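Local coordinates for purine-binding protein BAB2_0673 (Brucella melitensis biovar Abortus, PDB 3S99) that binds adenine and probably other purines such as guanine, and may form part of an ABC-type uptake system for them, at residues K26-I34 and G86-Y97; F108-T117 and N124-F132. All blocks are in the same frame, centred on the assembly; numbering follows the deposited sequence.

Both contacts are buried pairings within one parallel sheet, and because strands 89-92 and 112-116 are neighbours in it, contact 1 and contact 2 share a seam: T92 N and E114 O approach to 2.8 Å, a probable hydrogen bond. Each runs from a more exposed end, at K28 and K88 or at P109, to the adenine. Their chemistry differs. Contact 1 is largely apolar, with slid phenylalanine rings between its strands and an isoleucine against a tyrosine at their end, and becomes polar near the ligand. Contact 2 buries more polar side chains, among them N124, E114 and S126, each answered from elsewhere in the chain.

Contact 1 (K26-I34 and G86-Y97); sequences KLKVGFIYI and GNKLIFTTSFGY. With ADE (adenine), chain T.
I32 meets Y97 where strand 27-32 runs out beside strand 89-92. With its CG1 turned away from the carbonyl carbon (chi1 -58°), I32 sends the other branch, CG2, obliquely to the tyrosine ring, 3.6 Å from Y97 CE2. The same ring continues past I32 to I34: Y97 OH stands only 3.0 Å from I34 CA, a tight approach. That hydroxyl is hydrogen-bonded to V69 O, which helps fix the ring of Y97, projecting from the 3-10 segment 95-97, against the end of strand 27-32.

I32 O is gripped twice, by T93 N and by T93 OG1, the latter 2.7 Å from it. A water accepts from I34 N and donates to T93 OG1, so a short polar relay ties the two segments together just beyond the strands.

At the other end K28 buries its stem rather than its charge. CB packs against G86 O at 3.6 Å and also touches N87 OD1, while the extended chain carries the ammonium away. K28 O receives K88 N, and the N87 side chain is held through ND2 by I82 O. Between these ends the backbones run parallel, with G30 N to L89 O and F91 N to G30 O as successive rungs. On the face bearing V29, F31, L89 and F91, the two phenylalanine rings lie nearly parallel (12°) but slid apart, centroids 5.1 Å from each other; V29 CG1 meets the edge of F91.

Beyond the rungs, S94 OG lies 2.8 Å from adenine N3, close enough to donate to it, although that proton has another acceptor within reach; I34 CG2 approaches adenine C2. Parallel strands bringing their C-terminal loops to a ligand are consistent with the Rossmann-like lobe of a type I periplasmic binding protein.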
loop_
_atom_site.group_PDB
_atom_site.type_symbol
_atom_site.label_atom_id
_atom_site.label_comp_id
_atom_site.label_asym_id
_atom_site.label_seq_id
_atom_site.Cartn_x
_atom_site.Cartn_y
_atom_site.Cartn_z
ATOM N N LYS A 26 -29.893 -3.032 11.984
ATOM C CA LYS A 26 -28.594 -2.427 11.554
ATOM C C LYS A 26 -27.931 -3.280 10.468
ATOM O O LYS A 26 -28.069 -4.499 10.480
ATOM C CB LYS A 26 -27.636 -2.304 12.742
ATOM C CG LYS A 26 -28.272 -1.702 14.016
ATOM C CD LYS A 26 -27.450 -0.555 14.580
ATOM C CE LYS A 26 -26.187 -0.995 15.317
ATOM N NZ LYS A 26 -25.560 0.156 16.084
ATOM N N LEU A 27 -27.237 -2.636 9.534
ATOM C CA LEU A 27 -26.399 -3.344 8.573
ATOM C C LEU A 27 -25.195 -3.955 9.281
ATOM O O LEU A 27 -24.394 -3.265 9.882
ATOM C CB LEU A 27 -25.908 -2.408 7.480
ATOM C CG LEU A 27 -24.990 -2.951 6.385
ATOM C CD1 LEU A 27 -25.669 -4.083 5.613
ATOM C CD2 LEU A 27 -24.619 -1.826 5.460
ATOM N N LYS A 28 -25.087 -5.268 9.196
ATOM C CA LYS A 28 -23.923 -5.960 9.682
ATOM C C LYS A 28 -22.811 -5.948 8.625
ATOM O O LYS A 28 -22.972 -6.491 7.528
ATOM C CB LYS A 28 -24.316 -7.374 10.078
ATOM C CG LYS A 28 -25.128 -7.432 11.377
ATOM C CD LYS A 28 -25.561 -8.856 11.655
ATOM C CE LYS A 28 -25.773 -9.135 13.134
ATOM N NZ LYS A 28 -26.405 -10.477 13.308
ATOM N N VAL A 29 -21.690 -5.310 8.963
ATOM C CA VAL A 29 -20.558 -5.150 8.066
ATOM C C VAL A 29 -19.369 -5.922 8.647
ATOM O O VAL A 29 -19.013 -5.726 9.792
ATOM C CB VAL A 29 -20.195 -3.632 7.856
ATOM C CG1 VAL A 29 -18.946 -3.471 6.998
ATOM C CG2 VAL A 29 -21.368 -2.822 7.230
ATOM N N GLY A 30 -18.746 -6.791 7.862
ATOM C CA GLY A 30 -17.572 -7.549 8.325
ATOM C C GLY A 30 -16.275 -7.226 7.637
ATOM O O GLY A 30 -16.262 -6.775 6.486
ATOM N N PHE A 31 -15.180 -7.501 8.353
ATOM C CA PHE A 31 -13.826 -7.221 7.903
ATOM C C PHE A 31 -12.953 -8.438 8.185
ATOM O O PHE A 31 -13.041 -9.049 9.272
ATOM C CB PHE A 31 -13.227 -6.003 8.610
ATOM C CG PHE A 31 -13.918 -4.722 8.313
ATOM C CD1 PHE A 31 -13.406 -3.847 7.339
ATOM C CD2 PHE A 31 -15.110 -4.398 8.963
ATOM C CE1 PHE A 31 -14.074 -2.663 7.035
ATOM C CE2 PHE A 31 -15.773 -3.211 8.672
ATOM C CZ PHE A 31 -15.241 -2.341 7.702
ATOM N N ILE A 32 -12.129 -8.792 7.200
ATOM C CA ILE A 32 -11.098 -9.814 7.335
ATOM C C ILE A 32 -9.721 -9.148 7.195
ATOM O O ILE A 32 -9.446 -8.528 6.157
ATOM C CB ILE A 32 -11.245 -10.871 6.231
ATOM C CG1 ILE A 32 -12.637 -11.517 6.286
ATOM C CG2 ILE A 32 -10.163 -11.940 6.401
ATOM C CD1 ILE A 32 -12.897 -12.316 7.557
ATOM N N TYR A 33 -8.861 -9.278 8.219
ATOM C CA TYR A 33 -7.536 -8.680 8.182
ATOM C C TYR A 33 -6.465 -9.793 8.095
ATOM O O TYR A 33 -6.579 -10.808 8.732
ATOM C CB TYR A 33 -7.244 -7.852 9.432
ATOM C CG TYR A 33 -8.228 -6.747 9.772
ATOM C CD1 TYR A 33 -8.844 -5.976 8.776
ATOM C CD2 TYR A 33 -8.489 -6.433 11.086
ATOM C CE1 TYR A 33 -9.738 -4.951 9.108
ATOM C CE2 TYR A 33 -9.386 -5.385 11.425
ATOM C CZ TYR A 33 -9.976 -4.656 10.423
ATOM O OH TYR A 33 -10.841 -3.660 10.754
ATOM N N ILE A 34 -5.409 -9.540 7.336
ATOM C CA ILE A 34 -4.288 -10.471 7.210
ATOM C C ILE A 34 -3.353 -10.353 8.442
ATOM O O ILE A 34 -2.629 -11.283 8.761
ATOM C CB ILE A 34 -3.527 -10.211 5.886
ATOM C CG1 ILE A 34 -2.466 -11.296 5.616
ATOM C CG2 ILE A 34 -2.855 -8.825 5.897
ATOM C CD1 ILE A 34 -2.948 -12.442 4.830
ATOM N N GLY A 86 -24.329 -13.279 9.322
ATOM C CA GLY A 86 -25.354 -12.322 8.960
ATOM C C GLY A 86 -24.787 -11.039 8.367
ATOM O O GLY A 86 -25.541 -10.113 8.094
ATOM N N ASN A 87 -23.468 -10.964 8.195
ATOM C CA ASN A 87 -22.862 -9.793 7.577
ATOM C C ASN A 87 -23.219 -9.702 6.106
ATOM O O ASN A 87 -23.039 -10.658 5.356
ATOM C CB ASN A 87 -21.360 -9.786 7.805
ATOM C CG ASN A 87 -21.021 -9.585 9.266
ATOM O OD1 ASN A 87 -21.056 -8.462 9.762
ATOM N ND2 ASN A 87 -20.768 -10.679 9.984
ATOM N N LYS A 88 -23.780 -8.552 5.726
ATOM C CA LYS A 88 -24.302 -8.313 4.380
ATOM C C LYS A 88 -23.349 -7.479 3.494
ATOM O O LYS A 88 -23.593 -7.333 2.304
ATOM C CB LYS A 88 -25.684 -7.631 4.452
ATOM C CG LYS A 88 -26.859 -8.497 4.922
ATOM C CD LYS A 88 -26.956 -9.839 4.186
ATOM C CE LYS A 88 -28.397 -10.248 3.834
ATOM N NZ LYS A 88 -29.220 -10.647 5.035
ATOM N N LEU A 89 -22.302 -6.914 4.096
ATOM C CA LEU A 89 -21.210 -6.266 3.388
ATOM C C LEU A 89 -19.923 -6.726 4.055
ATOM O O LEU A 89 -19.772 -6.604 5.273
ATOM C CB LEU A 89 -21.341 -4.769 3.494
ATOM C CG LEU A 89 -20.244 -3.901 2.881
ATOM C CD1 LEU A 89 -20.140 -4.080 1.343
ATOM C CD2 LEU A 89 -20.511 -2.447 3.244
ATOM N N ILE A 90 -19.021 -7.304 3.274
ATOM C CA ILE A 90 -17.781 -7.876 3.816
ATOM C C ILE A 90 -16.568 -7.348 3.048
ATOM O O ILE A 90 -16.500 -7.505 1.807
ATOM C CB ILE A 90 -17.793 -9.392 3.698
ATOM C CG1 ILE A 90 -18.956 -9.994 4.496
ATOM C CG2 ILE A 90 -16.408 -10.019 4.163
ATOM C CD1 ILE A 90 -18.987 -11.527 4.413
ATOM N N PHE A 91 -15.630 -6.733 3.775
ATOM C CA PHE A 91 -14.393 -6.197 3.205
ATOM C C PHE A 91 -13.264 -7.184 3.473
ATOM O O PHE A 91 -13.001 -7.543 4.632
ATOM C CB PHE A 91 -14.043 -4.851 3.834
ATOM C CG PHE A 91 -15.003 -3.744 3.492
ATOM C CD1 PHE A 91 -14.770 -2.926 2.376
ATOM C CD2 PHE A 91 -16.105 -3.495 4.269
ATOM C CE1 PHE A 91 -15.649 -1.922 2.044
ATOM C CE2 PHE A 91 -16.976 -2.457 3.951
ATOM C CZ PHE A 91 -16.738 -1.673 2.833
ATOM N N THR A 92 -12.617 -7.640 2.407
ATOM C CA THR A 92 -11.484 -8.561 2.481
ATOM C C THR A 92 -10.232 -7.756 2.161
ATOM O O THR A 92 -10.081 -7.239 1.061
ATOM C CB THR A 92 -11.703 -9.824 1.628
ATOM O OG1 THR A 92 -11.965 -9.482 0.272
ATOM C CG2 THR A 92 -12.893 -10.640 2.202
ATOM N N THR A 93 -9.401 -7.532 3.184
ATOM C CA THR A 93 -8.450 -6.395 3.143
ATOM C C THR A 93 -7.009 -6.724 2.769
ATOM O O THR A 93 -6.075 -6.000 3.121
ATOM C CB THR A 93 -8.491 -5.575 4.459
ATOM O OG1 THR A 93 -8.012 -6.379 5.549
ATOM C CG2 THR A 93 -9.933 -5.084 4.782
ATOM N N SER A 94 -6.816 -7.753 1.975
ATOM C CA SER A 94 -5.492 -8.130 1.514
ATOM C C SER A 94 -5.576 -8.794 0.155
ATOM O O SER A 94 -6.525 -9.495 -0.135
ATOM C CB SER A 94 -4.831 -9.082 2.516
ATOM O OG SER A 94 -3.505 -9.402 2.125
ATOM N N PHE A 95 -4.544 -8.596 -0.653
ATOM C CA PHE A 95 -4.473 -9.105 -2.009
ATOM C C PHE A 95 -4.733 -10.601 -2.133
ATOM O O PHE A 95 -5.453 -11.025 -3.019
ATOM C CB PHE A 95 -3.102 -8.791 -2.623
ATOM C CG PHE A 95 -2.970 -9.239 -4.049
ATOM C CD1 PHE A 95 -3.799 -8.712 -5.035
ATOM C CD2 PHE A 95 -2.006 -10.164 -4.417
ATOM C CE1 PHE A 95 -3.694 -9.121 -6.364
ATOM C CE2 PHE A 95 -1.881 -10.581 -5.757
ATOM C CZ PHE A 95 -2.725 -10.030 -6.734
ATOM N N GLY A 96 -4.160 -11.393 -1.241
ATOM C CA GLY A 96 -4.293 -12.857 -1.307
ATOM C C GLY A 96 -5.692 -13.386 -1.025
ATOM O O GLY A 96 -5.978 -14.569 -1.212
ATOM N N TYR A 97 -6.571 -12.513 -0.564
ATOM C CA TYR A 97 -7.971 -12.883 -0.414
ATOM C C TYR A 97 -8.748 -12.792 -1.726
ATOM O O TYR A 97 -9.950 -13.049 -1.728
ATOM C CB TYR A 97 -8.676 -11.972 0.592
ATOM C CG TYR A 97 -8.076 -11.974 1.996
ATOM C CD1 TYR A 97 -7.426 -13.097 2.508
ATOM C CD2 TYR A 97 -8.164 -10.843 2.803
ATOM C CE1 TYR A 97 -6.889 -13.089 3.771
ATOM C CE2 TYR A 97 -7.649 -10.847 4.088
ATOM C CZ TYR A 97 -7.009 -11.969 4.552
ATOM O OH TYR A 97 -6.482 -11.985 5.815
HETATM N N9 ADE T . -2.615 -6.623 0.020
HETATM C C8 ADE T . -2.225 -5.670 -0.896
HETATM N N7 ADE T . -1.323 -4.824 -0.462
HETATM C C5 ADE T . -1.138 -5.308 0.839
HETATM C C6 ADE T . -0.301 -4.845 1.817
HETATM N N6 ADE T . 0.433 -3.762 1.523
HETATM N N1 ADE T . -0.301 -5.494 3.026
HETATM C C2 ADE T . -1.101 -6.562 3.191
HETATM N N3 ADE T . -1.949 -7.103 2.317
HETATM C C4 ADE T . -1.901 -6.404 1.160
HETATM O O HOH W 1 -5.327 -6.758 6.412
#

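Contact 2 (F108-T117 and N124-F132); sequences FPDVKFEHAT and NMSAYNARF. With ADE (adenine), chain T.
Y128 takes a chi1 of 67°, placing CG between the backbone N and the carbonyl carbon and folding the ring onto A116; N124 adopts a similar first torsion (68°), which turns its amide back to V111. They belong to a parallel pair, strands 112-116 and 125-130, N124 just before the second strand and Y128 within it, in the Rossmann-like sheet of a type I binding-protein lobe, here joined by a short loop without a helix.

A116 CA sits over the centre of the Y128 ring, 3.7 Å from the centroid, a CH-pi contact. The ring's edge reaches E114 C, and its hydroxyl bonds to Y259. N124 ND2 donates to V111 O at 3.1 Å, with the partner tilted 28° from the amide plane, and also to A105 O, pinning the start of the pair to the end of helix 98-105. On the face shared with Y128, both carboxylate oxygens of E114 rest against S126 CB; the buried carboxylate is met by a salt bridge to R262 and hydrogen bonds from Y258 and W271. On the opposite face, M125 stretches out and lays CE against H115 CB, 3.7 Å away. Straight rungs such as H115 N to S126 O hold the strands.

At the ligand end T117 OG1 donates to A116 O at 2.6 Å and lies 3.2 Å from adenine C8.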
loop_
_atom_site.group_PDB
_atom_site.type_symbol
_atom_site.label_atom_id
_atom_site.label_comp_id
_atom_site.label_asym_id
_atom_site.label_seq_id
_atom_site.Cartn_x
_atom_site.Cartn_y
_atom_site.Cartn_z
ATOM N N PHE A 108 -23.017 -16.779 -1.735
ATOM C CA PHE A 108 -23.804 -15.823 -0.944
ATOM C C PHE A 108 -24.315 -14.653 -1.755
ATOM O O PHE A 108 -23.825 -13.526 -1.622
ATOM C CB PHE A 108 -22.992 -15.313 0.246
ATOM C CG PHE A 108 -22.703 -16.362 1.255
ATOM C CD1 PHE A 108 -23.636 -16.671 2.223
ATOM C CD2 PHE A 108 -21.511 -17.062 1.217
ATOM C CE1 PHE A 108 -23.369 -17.646 3.165
ATOM C CE2 PHE A 108 -21.240 -18.053 2.142
ATOM C CZ PHE A 108 -22.168 -18.356 3.111
ATOM N N PRO A 109 -25.321 -14.902 -2.585
ATOM C CA PRO A 109 -25.782 -13.862 -3.479
ATOM C C PRO A 109 -26.426 -12.665 -2.767
ATOM O O PRO A 109 -26.499 -11.596 -3.360
ATOM C CB PRO A 109 -26.801 -14.589 -4.384
ATOM C CG PRO A 109 -27.281 -15.759 -3.533
ATOM C CD PRO A 109 -26.046 -16.173 -2.765
ATOM N N ASP A 110 -26.869 -12.794 -1.524
ATOM C CA ASP A 110 -27.447 -11.609 -0.866
ATOM C C ASP A 110 -26.368 -10.807 -0.111
ATOM O O ASP A 110 -26.689 -9.793 0.540
ATOM C CB ASP A 110 -28.576 -11.953 0.099
ATOM C CG ASP A 110 -29.700 -12.793 -0.535
ATOM O OD1 ASP A 110 -29.981 -12.711 -1.765
ATOM O OD2 ASP A 110 -30.323 -13.534 0.261
ATOM N N VAL A 111 -25.111 -11.268 -0.150
ATOM C CA VAL A 111 -24.025 -10.534 0.532
ATOM C C VAL A 111 -23.226 -9.757 -0.512
ATOM O O VAL A 111 -23.076 -10.199 -1.635
ATOM C CB VAL A 111 -23.105 -11.481 1.340
ATOM C CG1 VAL A 111 -21.905 -10.695 2.000
ATOM C CG2 VAL A 111 -23.930 -12.268 2.383
ATOM N N LYS A 112 -22.723 -8.589 -0.141
ATOM C CA LYS A 112 -21.872 -7.805 -1.037
ATOM C C LYS A 112 -20.459 -7.889 -0.492
ATOM O O LYS A 112 -20.264 -7.718 0.715
ATOM C CB LYS A 112 -22.298 -6.338 -1.062
ATOM C CG LYS A 112 -23.744 -6.003 -1.411
ATOM C CD LYS A 112 -24.284 -6.775 -2.529
ATOM C CE LYS A 112 -25.573 -6.097 -3.067
ATOM N NZ LYS A 112 -26.757 -6.429 -2.267
ATOM N N PHE A 113 -19.488 -8.098 -1.387
ATOM C CA PHE A 113 -18.089 -8.327 -1.043
ATOM C C PHE A 113 -17.240 -7.206 -1.633
ATOM O O PHE A 113 -17.509 -6.767 -2.719
ATOM C CB PHE A 113 -17.634 -9.665 -1.591
ATOM C CG PHE A 113 -18.290 -10.834 -0.917
ATOM C CD1 PHE A 113 -17.723 -11.422 0.224
ATOM C CD2 PHE A 113 -19.495 -11.315 -1.376
ATOM C CE1 PHE A 113 -18.340 -12.504 0.839
ATOM C CE2 PHE A 113 -20.101 -12.391 -0.762
ATOM C CZ PHE A 113 -19.528 -12.968 0.362
ATOM N N GLU A 114 -16.239 -6.746 -0.900
ATOM C CA GLU A 114 -15.355 -5.643 -1.344
ATOM C C GLU A 114 -13.939 -6.142 -1.089
ATOM O O GLU A 114 -13.567 -6.379 0.072
ATOM C CB GLU A 114 -15.597 -4.399 -0.518
ATOM C CG GLU A 114 -16.921 -3.681 -0.742
ATOM C CD GLU A 114 -16.885 -2.723 -1.934
ATOM O OE1 GLU A 114 -15.779 -2.338 -2.379
ATOM O OE2 GLU A 114 -17.975 -2.348 -2.414
ATOM N N HIS A 115 -13.187 -6.406 -2.151
ATOM C CA HIS A 115 -11.858 -6.934 -2.028
ATOM C C HIS A 115 -10.791 -5.833 -2.283
ATOM O O HIS A 115 -10.818 -5.126 -3.305
ATOM C CB HIS A 115 -11.610 -8.078 -3.002
ATOM C CG HIS A 115 -10.196 -8.551 -2.953
ATOM N ND1 HIS A 115 -9.330 -8.453 -4.028
ATOM C CD2 HIS A 115 -9.462 -9.009 -1.910
ATOM C CE1 HIS A 115 -8.135 -8.895 -3.657
ATOM N NE2 HIS A 115 -8.188 -9.233 -2.378
ATOM N N ALA A 116 -9.841 -5.740 -1.372
ATOM C CA ALA A 116 -8.793 -4.723 -1.419
ATOM C C ALA A 116 -7.656 -5.109 -2.354
ATOM O O ALA A 116 -7.028 -6.135 -2.179
ATOM C CB ALA A 116 -8.251 -4.489 0.011
ATOM N N THR A 117 -7.420 -4.273 -3.363
ATOM C CA THR A 117 -6.249 -4.323 -4.253
ATOM C C THR A 117 -6.305 -5.393 -5.321
ATOM O O THR A 117 -5.376 -5.498 -6.104
ATOM C CB THR A 117 -4.867 -4.410 -3.518
ATOM O OG1 THR A 117 -4.600 -5.757 -3.097
ATOM C CG2 THR A 117 -4.829 -3.492 -2.301
ATOM N N ASN A 124 -21.829 -9.541 -7.290
ATOM C CA ASN A 124 -21.878 -9.116 -5.891
ATOM C C ASN A 124 -20.490 -8.906 -5.226
ATOM O O ASN A 124 -20.355 -9.081 -4.004
ATOM C CB ASN A 124 -22.674 -10.130 -5.062
ATOM C CG ASN A 124 -21.971 -11.487 -4.932
ATOM O OD1 ASN A 124 -21.161 -11.873 -5.779
ATOM N ND2 ASN A 124 -22.307 -12.226 -3.861
ATOM N N MET A 125 -19.480 -8.565 -6.022
ATOM C CA MET A 125 -18.097 -8.357 -5.541
ATOM C C MET A 125 -17.460 -7.171 -6.294
ATOM O O MET A 125 -17.379 -7.205 -7.510
ATOM C CB MET A 125 -17.232 -9.590 -5.818
ATOM C CG MET A 125 -15.815 -9.511 -5.270
ATOM S SD MET A 125 -14.844 -10.919 -5.848
ATOM C CE MET A 125 -13.187 -10.328 -5.457
ATOM N N SER A 126 -17.003 -6.180 -5.533
ATOM C CA SER A 126 -16.245 -5.053 -5.999
ATOM C C SER A 126 -14.780 -5.242 -5.624
ATOM O O SER A 126 -14.432 -6.031 -4.734
ATOM C CB SER A 126 -16.788 -3.745 -5.392
ATOM O OG SER A 126 -18.071 -3.444 -5.899
ATOM N N ALA A 127 -13.936 -4.495 -6.312
ATOM C CA ALA A 127 -12.506 -4.513 -6.126
ATOM C C ALA A 127 -12.067 -3.090 -5.967
ATOM O O ALA A 127 -12.301 -2.231 -6.828
ATOM C CB ALA A 127 -11.768 -5.157 -7.347
ATOM N N TYR A 128 -11.347 -2.841 -4.896
ATOM C CA TYR A 128 -10.891 -1.516 -4.628
ATOM C C TYR A 128 -9.392 -1.497 -4.442
ATOM O O TYR A 128 -8.843 -2.105 -3.516
ATOM C CB TYR A 128 -11.699 -0.903 -3.478
ATOM C CG TYR A 128 -11.511 -1.545 -2.085
ATOM C CD1 TYR A 128 -12.199 -2.691 -1.722
ATOM C CD2 TYR A 128 -10.646 -0.982 -1.149
ATOM C CE1 TYR A 128 -12.033 -3.258 -0.462
ATOM C CE2 TYR A 128 -10.468 -1.541 0.091
ATOM C CZ TYR A 128 -11.182 -2.676 0.443
ATOM O OH TYR A 128 -11.029 -3.230 1.692
ATOM N N ASN A 129 -8.727 -0.799 -5.366
ATOM C CA ASN A 129 -7.279 -0.714 -5.416
ATOM C C ASN A 129 -6.806 0.745 -5.286
ATOM O O ASN A 129 -7.524 1.664 -5.672
ATOM C CB ASN A 129 -6.802 -1.365 -6.742
ATOM C CG ASN A 129 -5.324 -1.717 -6.725
ATOM O OD1 ASN A 129 -4.689 -1.613 -5.681
ATOM N ND2 ASN A 129 -4.775 -2.164 -7.882
ATOM N N ALA A 130 -5.625 0.954 -4.700
ATOM C CA ALA A 130 -5.052 2.288 -4.518
ATOM C C ALA A 130 -3.756 2.364 -5.274
ATOM O O ALA A 130 -2.983 1.409 -5.253
ATOM C CB ALA A 130 -4.788 2.593 -3.039
ATOM N N ARG A 131 -3.497 3.504 -5.915
ATOM C CA ARG A 131 -2.222 3.720 -6.588
ATOM C C ARG A 131 -1.126 4.082 -5.572
ATOM O O ARG A 131 -0.617 5.218 -5.578
ATOM C CB ARG A 131 -2.343 4.846 -7.612
ATOM C CG ARG A 131 -3.361 4.580 -8.699
ATOM C CD ARG A 131 -3.294 5.624 -9.816
ATOM N NE ARG A 131 -4.361 5.397 -10.782
ATOM C CZ ARG A 131 -4.296 4.596 -11.842
ATOM N NH1 ARG A 131 -3.185 3.953 -12.148
ATOM N NH2 ARG A 131 -5.368 4.436 -12.626
ATOM N N PHE A 132 -0.769 3.124 -4.707
ATOM C CA PHE A 132 0.246 3.382 -3.700
ATOM C C PHE A 132 1.569 3.900 -4.295
ATOM O O PHE A 132 2.287 4.659 -3.672
ATOM C CB PHE A 132 0.579 2.122 -2.911
ATOM C CG PHE A 132 -0.621 1.353 -2.411
ATOM C CD1 PHE A 132 -1.367 1.816 -1.347
ATOM C CD2 PHE A 132 -0.982 0.156 -2.995
ATOM C CE1 PHE A 132 -2.438 1.099 -0.884
ATOM C CE2 PHE A 132 -2.062 -0.580 -2.511
ATOM C CZ PHE A 132 -2.790 -0.087 -1.456
HETATM N N9 ADE T . -2.615 -6.623 0.020
HETATM C C8 ADE T . -2.225 -5.670 -0.896
HETATM N N7 ADE T . -1.323 -4.824 -0.462
HETATM C C5 ADE T . -1.138 -5.308 0.839
HETATM C C6 ADE T . -0.301 -4.845 1.817
HETATM N N6 ADE T . 0.433 -3.762 1.523
HETATM N N1 ADE T . -0.301 -5.494 3.026
HETATM C C2 ADE T . -1.101 -6.562 3.191
HETATM N N3 ADE T . -1.949 -7.103 2.317
HETATM C C4 ADE T . -1.901 -6.404 1.160
#